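Local structure of peptidyl-prolyl cis-trans isomerase (5EX2) at residues P45-Q50 with S186-M191. The protein probably catalyses the cis-trans isomerisation of peptide bonds preceding proline, acting as a periplasmic folding helper of the cyclophilin family. Sequence-based numbering, arbitrary orientation.
Sequences PNHVAQ and SSWGRM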
loop_
_atom_site.group_PDB
_atom_site.type_symbol
_atom_site.label_atom_id
_atom_site.label_comp_id
_atom_site.label_asym_id
_atom_site.label_seq_id
_atom_site.Cartn_x
_atom_site.Cartn_y
_atom_site.Cartn_z
ATOM N N PRO A 45 5.622 -10.615 -1.708
ATOM C CA PRO A 45 4.713 -11.762 -1.806
ATOM C C PRO A 45 4.434 -12.459 -0.477
ATOM O O PRO A 45 3.288 -12.809 -0.202
ATOM C CB PRO A 45 5.445 -12.724 -2.747
ATOM C CG PRO A 45 6.838 -12.230 -2.854
ATOM C CD PRO A 45 6.800 -10.763 -2.578
ATOM N N ASN A 46 5.458 -12.672 0.343
ATOM C CA ASN A 46 5.237 -13.400 1.590
ATOM C C ASN A 46 4.485 -12.557 2.604
ATOM O O ASN A 46 3.706 -13.071 3.397
ATOM C CB ASN A 46 6.563 -13.884 2.166
ATOM C CG ASN A 46 7.205 -14.933 1.297
ATOM O OD1 ASN A 46 6.526 -15.804 0.754
ATOM N ND2 ASN A 46 8.519 -14.859 1.151
ATOM N N HIS A 47 4.696 -11.248 2.596
ATOM C CA HIS A 47 3.910 -10.395 3.483
ATOM C C HIS A 47 2.456 -10.346 3.065
ATOM O O HIS A 47 1.572 -10.372 3.911
ATOM C CB HIS A 47 4.493 -8.989 3.534
ATOM C CG HIS A 47 5.639 -8.864 4.486
ATOM N ND1 HIS A 47 6.894 -9.343 4.192
ATOM C CD2 HIS A 47 5.709 -8.361 5.741
ATOM C CE1 HIS A 47 7.699 -9.127 5.222
ATOM N NE2 HIS A 47 7.003 -8.533 6.175
ATOM N N VAL A 48 2.198 -10.298 1.767
ATOM C CA VAL A 48 0.817 -10.302 1.296
ATOM C C VAL A 48 0.111 -11.590 1.712
ATOM O O VAL A 48 -1.045 -11.557 2.159
ATOM C CB VAL A 48 0.773 -10.099 -0.236
ATOM C CG1 VAL A 48 -0.576 -10.491 -0.843
ATOM C CG2 VAL A 48 1.121 -8.657 -0.556
ATOM N N ALA A 49 0.795 -12.722 1.604
ATOM C CA ALA A 49 0.210 -13.980 2.052
ATOM C C ALA A 49 -0.039 -13.927 3.562
ATOM O O ALA A 49 -1.062 -14.398 4.058
ATOM C CB ALA A 49 1.100 -15.153 1.700
ATOM N N GLN A 50 0.907 -13.364 4.301
ATOM C CA GLN A 50 0.754 -13.225 5.751
ATOM C C GLN A 50 -0.463 -12.393 6.113
ATOM O O GLN A 50 -1.239 -12.759 6.999
ATOM C CB GLN A 50 2.010 -12.605 6.344
ATOM C CG GLN A 50 1.997 -12.411 7.859
ATOM C CD GLN A 50 2.375 -13.658 8.637
ATOM O OE1 GLN A 50 2.528 -14.742 8.077
ATOM N NE2 GLN A 50 2.556 -13.496 9.943
ATOM N N SER A 186 9.191 -3.736 5.350
ATOM C CA SER A 186 8.493 -4.451 4.296
ATOM C C SER A 186 7.172 -3.788 3.942
ATOM O O SER A 186 6.148 -4.076 4.533
ATOM C CB SER A 186 8.251 -5.901 4.719
ATOM O OG SER A 186 9.446 -6.544 5.110
ATOM N N SER A 187 7.190 -2.889 2.974
ATOM C CA SER A 187 5.947 -2.315 2.478
ATOM C C SER A 187 5.223 -3.347 1.618
ATOM O O SER A 187 5.842 -4.093 0.871
ATOM C CB SER A 187 6.221 -1.027 1.702
ATOM O OG SER A 187 7.246 -1.236 0.758
ATOM N N TRP A 188 3.908 -3.404 1.760
ATOM C CA TRP A 188 3.145 -4.494 1.152
ATOM C C TRP A 188 1.798 -4.105 0.603
ATOM O O TRP A 188 1.144 -4.932 -0.016
ATOM C CB TRP A 188 2.937 -5.622 2.155
ATOM C CG TRP A 188 2.335 -5.255 3.505
ATOM C CD1 TRP A 188 3.016 -5.067 4.682
ATOM C CD2 TRP A 188 0.940 -5.098 3.832
ATOM N NE1 TRP A 188 2.141 -4.786 5.695
ATOM C CE2 TRP A 188 0.863 -4.794 5.205
ATOM C CE3 TRP A 188 -0.247 -5.167 3.099
ATOM C CZ2 TRP A 188 -0.353 -4.585 5.862
ATOM C CZ3 TRP A 188 -1.458 -4.941 3.762
ATOM C CH2 TRP A 188 -1.491 -4.653 5.119
ATOM N N GLY A 189 1.382 -2.867 0.804
ATOM C CA GLY A 189 0.098 -2.441 0.296
ATOM C C GLY A 189 -0.029 -0.941 0.242
ATOM O O GLY A 189 0.899 -0.214 0.570
ATOM N N ARG A 190 -1.192 -0.494 -0.204
ATOM C CA ARG A 190 -1.469 0.909 -0.359
ATOM C C ARG A 190 -2.930 1.200 -0.070
ATOM O O ARG A 190 -3.782 0.441 -0.488
ATOM C CB ARG A 190 -1.107 1.338 -1.781
ATOM C CG ARG A 190 -1.247 2.782 -1.999
ATOM C CD ARG A 190 -0.837 3.139 -3.392
ATOM N NE ARG A 190 -1.797 2.769 -4.425
ATOM C CZ ARG A 190 -2.858 3.494 -4.744
ATOM N NH1 ARG A 190 -3.144 4.596 -4.063
ATOM N NH2 ARG A 190 -3.632 3.122 -5.750
ATOM N N MET A 191 -3.198 2.312 0.611
ATOM C CA MET A 191 -4.571 2.730 0.920
ATOM C C MET A 191 -5.192 3.401 -0.285
ATOM O O MET A 191 -4.885 4.552 -0.591
ATOM C CB MET A 191 -4.578 3.683 2.120
ATOM C CG MET A 191 -4.055 3.030 3.396
ATOM S SD MET A 191 -4.073 4.098 4.834
ATOM C CE MET A 191 -2.451 4.822 4.766
HETATM O O HOH W 1 8.824 -7.316 7.732
#
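Ser186 OG is gripped by two groups: a water whose O lies 2.8 Å from Ser186 OG, and the backbone N of Glu95. The same water is 2.7 Å from His47 NE2. Glu95 turns up again at the other ring nitrogen, where its OE1 is hydrogen-bonded to His47 ND1, so both ring nitrogens have partners, which should hold the ring against rotation. Ser186 CB sits over one face of that ring, 3.4 Å from its centroid and 20° off the normal, a CH-pi contact displaced toward the CE1–NE2 rim. His47 gets there with CG anti to its carbonyl carbon (chi1 -82°), which brings the ring against Ser186 CB. Alongside, His47 CB meets Trp188 CB at 4.0 Å, and Val48 CG2 packs 4.5 Å from Trp188 CB. Trp188 and Gly189 pair with Val156 as a classic beta bulge, in strand 187-191 of the cyclophilin barrel. A leucine in place of His47 would probably leave the water and the Glu95 carboxylate each short of a partner. Helix and barrel are thus joined by polar links beside a largely apolar contact, and the nearby carboxylate may favour a protonated imidazole.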